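Local coordinates for computationally designed four-helix bundle protein (Synthetic construct, PDB 3U3B) that has no known biological function and is a hyperthermostable four-helix bundle, a computational redesign in which the hydrophobic core was completely replaced, at residues M69-V72 against D73-N77; W39-I42 against Y43-V46; D85-D88 against K89-K93; V22-D25 against I26-V29; K16-I19 against Q20-N23. One frame throughout, in Å; residues are numbered along the deposited sequence. Where two conformers were deposited one is given.

Contact 1: M69-V72 against D73-N77; sequences MNLV and DKMLN
Leu71 and Met75, one helical turn apart, form the tight part of this contact, with the terminal methyl of the methionine laid against the leucine branch point. The separation of Leu71 CG from Met75 CE, 3.4 Å, is shorter than two carbons normally allow, and since Leu71 was modelled in two conformers its exact value is doubtful. With CG of Met75 anti to its own carbonyl carbon (chi1 -60°), the chain runs back past the preceding turn, where Met75 CG lies 3.4 Å from Leu71 O. Val72 packs less closely, its CG1 resting 4.2 Å from Leu76 CD1. This apolar flank faces inward: Leu71 and Met75 both meet Leu86 and Val90 of helix 84-102, while Leu76 reaches Trp39 of helix 36-56.

The opposite flank is looser and polar. Lys74 touches the preceding turn through its aliphatic part, with CG 3.6 Å from Asn70 O, before its amine leaves for a salt bridge with Glu79. At Asn77 the backbone abandons helical angles, and its ND2 gives a weak hydrogen bond of 3.3 Å to Asp73 O, the carbonyl that also accepts the Asn77 backbone N-H. Cohesion on the buried side therefore rests on dispersion between apolar side chains, whereas at the helix end a single carbonyl draws on two donors of one residue, the second adding little.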
# COMPACT_ATOMS: atom_id res chain seq x y z
N MET A 69 6.13 -0.64 -3.51
CA MET A 69 6.36 0.25 -4.63
C MET A 69 7.41 -0.32 -5.58
O MET A 69 7.25 -0.23 -6.81
CB MET A 69 6.81 1.64 -4.13
CG MET A 69 5.71 2.35 -3.40
SD MET A 69 6.37 3.75 -2.44
CE MET A 69 7.23 4.62 -3.74
N ASN A 70 8.46 -0.91 -5.04
CA ASN A 70 9.45 -1.52 -5.92
C ASN A 70 8.83 -2.58 -6.82
O ASN A 70 9.12 -2.61 -8.02
CB ASN A 70 10.61 -2.14 -5.12
CG ASN A 70 11.52 -1.09 -4.52
OD1 ASN A 70 11.48 0.09 -4.88
ND2 ASN A 70 12.37 -1.53 -3.59
N LEU A 71 8.00 -3.45 -6.24
CA LEU A 71 7.37 -4.52 -7.01
C LEU A 71 6.40 -3.95 -8.03
O LEU A 71 6.43 -4.34 -9.20
CB LEU A 71 6.63 -5.48 -6.07
CG LEU A 71 6.20 -6.82 -6.67
CD1 LEU A 71 7.39 -7.61 -7.21
CD2 LEU A 71 5.46 -7.62 -5.63
N VAL A 72 5.57 -3.00 -7.62
CA VAL A 72 4.61 -2.43 -8.54
C VAL A 72 5.33 -1.64 -9.63
O VAL A 72 4.96 -1.72 -10.81
CB VAL A 72 3.54 -1.60 -7.82
CG1 VAL A 72 2.61 -0.98 -8.84
CG2 VAL A 72 2.75 -2.47 -6.90
N ASP A 73 6.37 -0.90 -9.28
CA ASP A 73 7.12 -0.21 -10.32
C ASP A 73 7.65 -1.16 -11.43
O ASP A 73 7.56 -0.84 -12.63
CB ASP A 73 8.26 0.60 -9.73
CG ASP A 73 8.90 1.49 -10.76
OD1 ASP A 73 8.19 2.38 -11.28
OD2 ASP A 73 10.09 1.30 -11.06
N LYS A 74 8.21 -2.30 -11.03
CA LYS A 74 8.67 -3.32 -11.99
C LYS A 74 7.54 -3.78 -12.93
O LYS A 74 7.76 -3.98 -14.13
CB LYS A 74 9.28 -4.53 -11.26
CG LYS A 74 10.71 -4.31 -10.75
CD LYS A 74 11.23 -5.59 -10.07
CE LYS A 74 12.47 -5.37 -9.18
NZ LYS A 74 13.78 -5.32 -9.92
N MET A 75 6.32 -3.92 -12.39
CA MET A 75 5.16 -4.29 -13.19
C MET A 75 4.76 -3.21 -14.19
O MET A 75 4.37 -3.51 -15.33
CB MET A 75 3.96 -4.57 -12.30
CG MET A 75 4.18 -5.68 -11.31
SD MET A 75 2.74 -5.86 -10.24
CE MET A 75 3.52 -6.31 -8.71
N LEU A 76 4.83 -1.96 -13.76
CA LEU A 76 4.49 -0.81 -14.60
C LEU A 76 5.45 -0.56 -15.75
O LEU A 76 5.05 -0.14 -16.84
CB LEU A 76 4.42 0.47 -13.74
CG LEU A 76 3.21 0.49 -12.81
CD1 LEU A 76 3.19 1.77 -11.97
CD2 LEU A 76 1.94 0.35 -13.67
N ASN A 77 6.73 -0.80 -15.51
CA ASN A 77 7.73 -0.58 -16.53
C ASN A 77 8.20 -1.91 -17.13
O ASN A 77 9.38 -2.09 -17.45
CB ASN A 77 8.87 0.25 -15.94
CG ASN A 77 8.41 1.65 -15.51
OD1 ASN A 77 8.09 2.49 -16.36
ND2 ASN A 77 8.37 1.90 -14.20

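Contact 2: W39-I42 against Y43-V46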
# COMPACT_ATOMS: atom_id res chain seq x y z
N TRP A 39 -2.89 -0.71 -11.69
CA TRP A 39 -1.55 -0.72 -11.14
C TRP A 39 -1.00 0.69 -10.93
O TRP A 39 -0.37 0.98 -9.91
CB TRP A 39 -0.62 -1.53 -12.00
CG TRP A 39 -0.88 -3.00 -11.90
CD1 TRP A 39 -1.20 -3.84 -12.93
CD2 TRP A 39 -0.84 -3.81 -10.72
NE1 TRP A 39 -1.37 -5.13 -12.46
CE2 TRP A 39 -1.15 -5.14 -11.10
CE3 TRP A 39 -0.57 -3.55 -9.37
CZ2 TRP A 39 -1.20 -6.19 -10.20
CZ3 TRP A 39 -0.62 -4.61 -8.46
CH2 TRP A 39 -0.93 -5.91 -8.89
N ASN A 40 -1.28 1.58 -11.86
CA ASN A 40 -0.90 2.98 -11.68
C ASN A 40 -1.56 3.63 -10.49
O ASN A 40 -0.89 4.34 -9.70
CB ASN A 40 -1.14 3.78 -12.97
CG ASN A 40 0.02 3.70 -13.92
OD1 ASN A 40 1.08 4.25 -13.65
ND2 ASN A 40 -0.18 3.03 -15.08
N LYS A 41 -2.87 3.45 -10.33
CA LYS A 41 -3.58 4.03 -9.18
C LYS A 41 -3.03 3.48 -7.87
O LYS A 41 -2.86 4.21 -6.88
CB LYS A 41 -5.09 3.70 -9.25
CG LYS A 41 -5.85 4.64 -10.21
CD LYS A 41 -7.23 4.09 -10.62
CE LYS A 41 -7.79 4.83 -11.86
NZ LYS A 41 -7.71 6.32 -11.74
N ILE A 42 -2.79 2.18 -7.86
CA ILE A 42 -2.22 1.51 -6.72
C ILE A 42 -0.84 2.06 -6.36
O ILE A 42 -0.57 2.33 -5.19
CB ILE A 42 -2.15 -0.02 -6.95
CG1 ILE A 42 -3.55 -0.63 -6.86
CG2 ILE A 42 -1.22 -0.72 -5.95
CD1 ILE A 42 -3.61 -2.04 -7.45
N TYR A 43 0.01 2.25 -7.36
CA TYR A 43 1.34 2.78 -7.10
C TYR A 43 1.20 4.14 -6.43
O TYR A 43 1.88 4.40 -5.44
CB TYR A 43 2.15 2.94 -8.37
CG TYR A 43 3.56 3.37 -8.08
CD1 TYR A 43 4.56 2.44 -7.89
CD2 TYR A 43 3.87 4.73 -7.90
CE1 TYR A 43 5.84 2.82 -7.58
CE2 TYR A 43 5.17 5.12 -7.59
CZ TYR A 43 6.13 4.16 -7.43
OH TYR A 43 7.41 4.53 -7.13
N ARG A 44 0.34 5.00 -6.98
CA ARG A 44 0.20 6.37 -6.44
C ARG A 44 -0.43 6.41 -5.02
O ARG A 44 -0.07 7.28 -4.22
CB ARG A 44 -0.51 7.32 -7.42
CG ARG A 44 0.37 7.70 -8.64
CD ARG A 44 -0.30 8.69 -9.61
NE ARG A 44 -1.51 8.11 -10.22
CZ ARG A 44 -1.60 7.61 -11.44
NH1 ARG A 44 -0.58 7.61 -12.28
NH2 ARG A 44 -2.76 7.12 -11.84
N LEU A 45 -1.33 5.48 -4.71
CA LEU A 45 -1.88 5.34 -3.38
C LEU A 45 -0.80 4.94 -2.39
O LEU A 45 -0.69 5.54 -1.30
CB LEU A 45 -3.03 4.32 -3.36
CG LEU A 45 -4.34 4.81 -3.96
CD1 LEU A 45 -5.27 3.63 -4.26
CD2 LEU A 45 -5.04 5.83 -3.05
N VAL A 46 0.00 3.95 -2.76
CA VAL A 46 1.07 3.47 -1.89
C VAL A 46 2.13 4.58 -1.66
O VAL A 46 2.65 4.73 -0.54
CB VAL A 46 1.70 2.20 -2.44
CG1 VAL A 46 2.90 1.76 -1.63
CG2 VAL A 46 0.67 1.07 -2.49
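Arg44 folds back over Asn40, its guanidinium covering the backbone carbonyl oxygen. A bend in the arginine chain (chi3 -63°) carries the guanidinium over the preceding turn, so that the main-chain oxygen Asn40 O sits 3.7 Å above the centre of one of its faces. The side-chain amide of Asn40 and the guanidinium are nearly parallel, their planes 7° apart, and Arg44 NH2 comes within 3.9 Å of Asn40 CB. The amide's own nitrogen, Asn40 ND2, is engaged by Met36 O. Like charges also lie in the neighbourhood, with Lys41 NZ 5.0 Å from Arg44 NH2.

Apolar contacts belong to the other side of helix 36-56, the one turned into the four-helix bundle. Ile42 CG2 stands 4.3 Å from Val46 CG2, and the same Val46 methyl presses closer to the backbone, 3.2 Å from Ile42 O. Leu45 leans over the turn before it, its CG 3.3 Å from Lys41 O, and also packs on Val22 of helix 3-30, while Tyr43 and Val46 meet Met69 of helix 59-76.

Backbone hydrogen bonds make up the third class: Tyr43, Arg44, Leu45 and Val46 each donate to the carbonyl four residues earlier, the Leu45 N to Lys41 O bond measuring 2.9 Å.

Contact 3: D85-D88 against K89-K93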
# COMPACT_ATOMS: atom_id res chain seq x y z
N ASP A 85 0.75 -15.07 -8.66
CA ASP A 85 1.68 -15.17 -7.54
C ASP A 85 2.31 -13.83 -7.18
O ASP A 85 2.58 -13.54 -6.02
CB ASP A 85 2.78 -16.21 -7.82
CG ASP A 85 2.27 -17.63 -7.72
OD1 ASP A 85 1.22 -17.83 -7.07
OD2 ASP A 85 2.92 -18.55 -8.28
N LEU A 86 2.56 -13.01 -8.19
CA LEU A 86 3.08 -11.68 -7.96
C LEU A 86 2.04 -10.83 -7.23
O LEU A 86 2.37 -10.04 -6.34
CB LEU A 86 3.46 -11.04 -9.29
CG LEU A 86 3.98 -9.61 -9.22
CD1 LEU A 86 5.18 -9.54 -8.27
CD2 LEU A 86 4.36 -9.13 -10.61
N ILE A 87 0.78 -11.01 -7.62
CA ILE A 87 -0.31 -10.29 -6.96
C ILE A 87 -0.42 -10.77 -5.52
O ILE A 87 -0.64 -9.97 -4.60
CB ILE A 87 -1.65 -10.45 -7.69
CG1 ILE A 87 -1.52 -9.86 -9.10
CG2 ILE A 87 -2.74 -9.73 -6.92
CD1 ILE A 87 -2.72 -10.09 -9.95
N ASP A 88 -0.21 -12.07 -5.31
CA ASP A 88 -0.26 -12.60 -3.95
C ASP A 88 0.84 -12.01 -3.07
O ASP A 88 0.62 -11.80 -1.87
CB ASP A 88 -0.16 -14.13 -3.97
CG ASP A 88 -1.42 -14.78 -4.52
OD1 ASP A 88 -2.51 -14.18 -4.41
OD2 ASP A 88 -1.30 -15.90 -5.06
N LYS A 89 2.01 -11.74 -3.62
CA LYS A 89 3.07 -11.20 -2.77
C LYS A 89 2.76 -9.76 -2.37
O LYS A 89 3.04 -9.34 -1.25
CB LYS A 89 4.43 -11.29 -3.45
CG LYS A 89 5.59 -11.14 -2.47
CD LYS A 89 6.83 -10.65 -3.19
CE LYS A 89 8.13 -11.11 -2.56
NZ LYS A 89 9.29 -10.61 -3.37
N VAL A 90 2.17 -9.01 -3.30
CA VAL A 90 1.63 -7.69 -2.99
C VAL A 90 0.56 -7.73 -1.88
O VAL A 90 0.60 -6.94 -0.94
CB VAL A 90 1.00 -7.04 -4.24
CG1 VAL A 90 0.36 -5.71 -3.86
CG2 VAL A 90 2.05 -6.83 -5.30
N LYS A 91 -0.40 -8.61 -2.02
CA LYS A 91 -1.43 -8.77 -0.99
C LYS A 91 -0.80 -9.12 0.36
O LYS A 91 -1.16 -8.56 1.39
CB LYS A 91 -2.41 -9.85 -1.42
CG LYS A 91 -3.33 -9.41 -2.50
CD LYS A 91 -4.14 -10.61 -2.91
CE LYS A 91 -5.11 -10.30 -4.01
NZ LYS A 91 -5.72 -11.58 -4.46
N LYS A 92 0.14 -10.05 0.35
CA LYS A 92 0.77 -10.47 1.58
C LYS A 92 1.48 -9.29 2.29
O LYS A 92 1.43 -9.16 3.52
CB LYS A 92 1.78 -11.56 1.28
CG LYS A 92 2.52 -11.98 2.50
CD LYS A 92 3.49 -13.06 2.15
CE LYS A 92 4.45 -13.30 3.29
NZ LYS A 92 5.66 -14.03 2.81
N LYS A 93 2.14 -8.44 1.52
CA LYS A 93 2.79 -7.28 2.10
C LYS A 93 1.80 -6.24 2.59
O LYS A 93 2.05 -5.57 3.57
CB LYS A 93 3.71 -6.60 1.10
CG LYS A 93 5.00 -7.33 0.92
CD LYS A 93 5.87 -6.63 -0.09
CE LYS A 93 6.98 -7.57 -0.54
NZ LYS A 93 7.58 -8.30 0.63
O HOH W 1 -3.73 -13.51 -6.49
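Two similar first torsions set up this contact: Lys91 and Asp88 both hold CG anti to the carbonyl carbon, at chi1 -74° and -70°, and Lys91 is extended beyond that point. The lysine chain thereby runs back along the preceding turn, first with CG 3.5 Å from Ile87 O and then with CE 3.8 Å from Ile87 CG2, an aliphatic contact made obliquely. Its amine arrives near the aspartate without forming a salt bridge, Lys91 NZ remaining 4.1 Å from Asp88 OD1. A water spans the interval: it donates to Asp88 OD1 at 2.5 Å, a length short enough to be doubtful, and accepts a weak bond from Lys91 NZ. The stronger partner of this amine is Glu30, with which it forms a salt bridge.

On the buried face, Val90 places CG2 3.4 Å from Leu86 O and meets Ile26 of helix 3-30. One backbone N-H is split. Lys89 N bonds to Asp85 O at 3.1 Å and sends a weak second bond to Leu86 O, which in turn also accepts the nearly straight N-H of Val90. Leu86, Ile87 and Val90 turned to the protein interior, with Asp85, Asp88, Lys89 and Lys92 exposed, give the amphipathic pattern of a helix in an antiparallel four-helix bundle.

Contact 4: V22-D25 against I26-V29; sequences VNDD and IKEV
Lys27 curls back over Asn23, and its shape governs the polar half of this contact. Its chain is extended until the last torsion, where a bend (chi4 75°) turns NZ back toward the helix backbone, 3.7 Å from Asn23 O. On the way, Lys27 CG passes 3.2 Å from that same oxygen. A water completes the approach, donating to Asn23 O at 3.0 Å and accepting a weak bond from Lys27 NZ. Asp24 runs side by side with Lys27 and points the same way, yet Asp24 OD1 stays 4.2 Å from Lys27 NZ, beyond a salt bridge; this carboxylate oxygen is held instead by Gln20 NE2.

Ile26 makes the buried half. Its CG1 lies 3.3 Å from Val22 O, and beyond it CD1 reaches Val22 CG1 at 4.0 Å, the two side chains meeting at a slant. Val22 also faces helix 84-102, touching Leu94.

Glu28 and Val29 have less usual rotamers. Glu28 is kinked early in its chain and places OE1 in a salt bridge with Lys31. Val29 puts CG1 in the crowded position between its backbone N and carbonyl carbon (chi1 83°), which leaves that methyl 3.9 Å from Asp25 O, while its side chain packs on Trp39 of helix 36-56. Backbone bonding is uneven as well, the Glu28 N to Asp24 O bond being weak at 3.5 Å. The lysine amine thus sits where a carbonyl, a water and a carboxylate all lie near it, and would probably gain diffuse electrostatic stabilisation without one dominant direct bond inside this turn.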
# COMPACT_ATOMS: atom_id res chain seq x y z
N VAL A 22 -6.52 0.65 -1.72
CA VAL A 22 -5.61 -0.25 -2.44
C VAL A 22 -6.19 -1.68 -2.54
O VAL A 22 -6.15 -2.31 -3.61
CB VAL A 22 -4.17 -0.29 -1.83
CG1 VAL A 22 -3.34 -1.36 -2.48
CG2 VAL A 22 -3.46 1.06 -2.02
N ASN A 23 -6.77 -2.17 -1.46
CA ASN A 23 -7.39 -3.47 -1.47
C ASN A 23 -8.55 -3.55 -2.45
O ASN A 23 -8.75 -4.58 -3.13
CB ASN A 23 -7.83 -3.87 -0.09
CG ASN A 23 -6.72 -4.51 0.68
OD1 ASN A 23 -5.93 -5.26 0.11
ND2 ASN A 23 -6.62 -4.21 1.97
N ASP A 24 -9.33 -2.48 -2.52
CA ASP A 24 -10.45 -2.39 -3.45
C ASP A 24 -9.95 -2.41 -4.90
O ASP A 24 -10.52 -3.07 -5.75
CB ASP A 24 -11.29 -1.14 -3.16
CG ASP A 24 -12.17 -1.28 -1.89
OD1 ASP A 24 -12.57 -2.40 -1.50
OD2 ASP A 24 -12.43 -0.25 -1.24
N ASP A 25 -8.84 -1.72 -5.17
CA ASP A 25 -8.25 -1.75 -6.53
C ASP A 25 -7.58 -3.09 -6.86
O ASP A 25 -7.64 -3.55 -8.01
CB ASP A 25 -7.26 -0.60 -6.74
CG ASP A 25 -7.96 0.73 -6.96
OD1 ASP A 25 -9.20 0.75 -7.19
OD2 ASP A 25 -7.27 1.77 -6.91
N ILE A 26 -7.00 -3.75 -5.86
CA ILE A 26 -6.40 -5.06 -6.07
C ILE A 26 -7.47 -6.09 -6.45
O ILE A 26 -7.23 -6.98 -7.27
CB ILE A 26 -5.66 -5.53 -4.84
CG1 ILE A 26 -4.30 -4.83 -4.74
CG2 ILE A 26 -5.46 -7.02 -4.90
CD1 ILE A 26 -3.53 -5.26 -3.52
N LYS A 27 -8.66 -5.96 -5.86
CA LYS A 27 -9.73 -6.88 -6.20
C LYS A 27 -10.06 -6.76 -7.67
O LYS A 27 -10.30 -7.77 -8.37
CB LYS A 27 -10.97 -6.59 -5.37
CG LYS A 27 -10.79 -6.98 -3.93
CD LYS A 27 -12.07 -6.78 -3.11
CE LYS A 27 -11.87 -7.20 -1.64
NZ LYS A 27 -11.06 -6.23 -0.81
N GLU A 28 -10.08 -5.52 -8.16
CA GLU A 28 -10.42 -5.28 -9.58
C GLU A 28 -9.30 -5.76 -10.51
O GLU A 28 -9.59 -6.33 -11.57
CB GLU A 28 -10.68 -3.79 -9.88
CG GLU A 28 -11.97 -3.19 -9.28
CD GLU A 28 -13.14 -4.19 -9.21
OE1 GLU A 28 -13.44 -4.84 -10.23
OE2 GLU A 28 -13.77 -4.31 -8.12
N VAL A 29 -8.04 -5.49 -10.15
CA VAL A 29 -6.93 -5.87 -11.04
C VAL A 29 -6.74 -7.39 -11.07
O VAL A 29 -6.18 -7.95 -12.02
CB VAL A 29 -5.62 -5.11 -10.69
CG1 VAL A 29 -4.87 -5.78 -9.55
CG2 VAL A 29 -4.75 -4.96 -11.95
O HOH W 2 -8.07 -7.23 -1.99

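Contact 5: K16-I19 against Q20-N23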
# COMPACT_ATOMS: atom_id res chain seq x y z
N LYS A 16 -5.52 3.80 7.05
CA LYS A 16 -6.44 2.67 6.89
C LYS A 16 -7.39 2.83 5.70
O LYS A 16 -7.72 1.85 5.02
CB LYS A 16 -7.24 2.45 8.17
CG LYS A 16 -6.42 1.98 9.33
CD LYS A 16 -7.28 1.87 10.58
CE LYS A 16 -6.46 1.44 11.79
NZ LYS A 16 -7.33 1.18 13.00
N GLU A 17 -7.86 4.06 5.46
CA GLU A 17 -8.71 4.33 4.29
C GLU A 17 -7.92 4.13 2.98
O GLU A 17 -8.44 3.53 2.01
CB GLU A 17 -9.31 5.74 4.36
CG GLU A 17 -10.65 5.81 5.11
CD GLU A 17 -11.20 7.22 5.27
OE1 GLU A 17 -10.39 8.18 5.26
OE2 GLU A 17 -12.44 7.37 5.40
N LEU A 18 -6.69 4.61 2.94
CA LEU A 18 -5.83 4.41 1.77
C LEU A 18 -5.57 2.92 1.53
O LEU A 18 -5.59 2.48 0.38
CB LEU A 18 -4.51 5.18 1.93
CG LEU A 18 -4.67 6.69 1.96
CD1 LEU A 18 -3.38 7.34 2.41
CD2 LEU A 18 -5.07 7.22 0.58
N ILE A 19 -5.32 2.15 2.59
CA ILE A 19 -5.13 0.70 2.47
C ILE A 19 -6.38 0.00 1.92
O ILE A 19 -6.30 -0.83 1.02
CB ILE A 19 -4.71 0.08 3.83
CG1 ILE A 19 -3.26 0.45 4.13
CG2 ILE A 19 -4.88 -1.42 3.84
CD1 ILE A 19 -2.84 0.13 5.56
N GLN A 20 -7.54 0.35 2.46
CA GLN A 20 -8.77 -0.19 1.94
C GLN A 20 -8.96 0.17 0.44
O GLN A 20 -9.43 -0.65 -0.34
CB GLN A 20 -9.96 0.30 2.75
CG GLN A 20 -11.26 -0.37 2.34
CD GLN A 20 -11.15 -1.89 2.39
OE1 GLN A 20 -10.86 -2.47 3.44
NE2 GLN A 20 -11.36 -2.55 1.25
N ASN A 21 -8.60 1.40 0.07
CA ASN A 21 -8.62 1.84 -1.33
C ASN A 21 -7.72 0.96 -2.21
O ASN A 21 -8.11 0.56 -3.32
CB ASN A 21 -8.17 3.30 -1.46
CG ASN A 21 -9.18 4.31 -0.92
OD1 ASN A 21 -10.39 4.06 -0.89
ND2 ASN A 21 -8.68 5.48 -0.54
N VAL A 22 -6.52 0.65 -1.72
CA VAL A 22 -5.61 -0.25 -2.44
C VAL A 22 -6.19 -1.68 -2.54
O VAL A 22 -6.15 -2.31 -3.61
CB VAL A 22 -4.17 -0.29 -1.83
CG1 VAL A 22 -3.34 -1.36 -2.48
CG2 VAL A 22 -3.46 1.06 -2.02
N ASN A 23 -6.77 -2.17 -1.46
CA ASN A 23 -7.39 -3.47 -1.47
C ASN A 23 -8.55 -3.55 -2.45
O ASN A 23 -8.75 -4.58 -3.13
CB ASN A 23 -7.83 -3.87 -0.09
CG ASN A 23 -6.72 -4.51 0.68
OD1 ASN A 23 -5.93 -5.26 0.11
ND2 ASN A 23 -6.62 -4.21 1.97
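Lys16 meets Gln20 mainly through the backbone: Gln20 N donates to Lys16 O at 3.0 Å, and Gln20 CB rests beside the same carbonyl, while the Gln20 amide turns to Asp24. Glu17 comes next, and here a side chain crowds the bond. Its carbonyl accepts Asn21 N at 2.9 Å while the Asn21 amide lies across it, with Asn21 CG 3.1 Å from Glu17 O. That position follows from Asn21 CG being anti to its own carbonyl carbon (chi1 -71°), which folds the amide back over the preceding turn. Asn21 ND2 is also near, at 3.2 Å from Glu17 O, but the angle rules out a hydrogen bond.

Leu18 approaches the same amide nitrogen, CD2 lying 4.2 Å from Asn21 ND2, and packs on Met49 and Ile52 of helix 36-56. Ile19 closes the segment. Its side chain lies alongside that of Asn23, with Ile19 CG2 3.8 Å from Asn23 ND2, and also touches Met49 of helix 36-56 and Val97 and Thr98 of helix 84-102. The amides of Asn21 and Asn23 thus offer van der Waals and probably dipolar contact to the turns before them, and directional bonding across the segments is left to the main chain.

From the N terminus the order is contact 5, contact 4, contact 2, contact 1 and contact 3. Each lies along a single helix, contact 1 running just past its end, so none closes a loop between helices, and none nests within or crosses another; contacts 5 and 4 overlap at Val22-Asn23 and continue each other on helix 3-30. The tying together happens between contacts. Contact 2, on helix 36-56, touches all four others, through Leu45 and Leu18, Ile42 and Asp25, Asn40 and Leu76, and Trp39 and Ile87. Contact 1 joins helix 59-76 to contact 3 on helix 84-102, which returns to contact 4 on helix 3-30 through Lys91 and Ile26, completing the circuit of four helices.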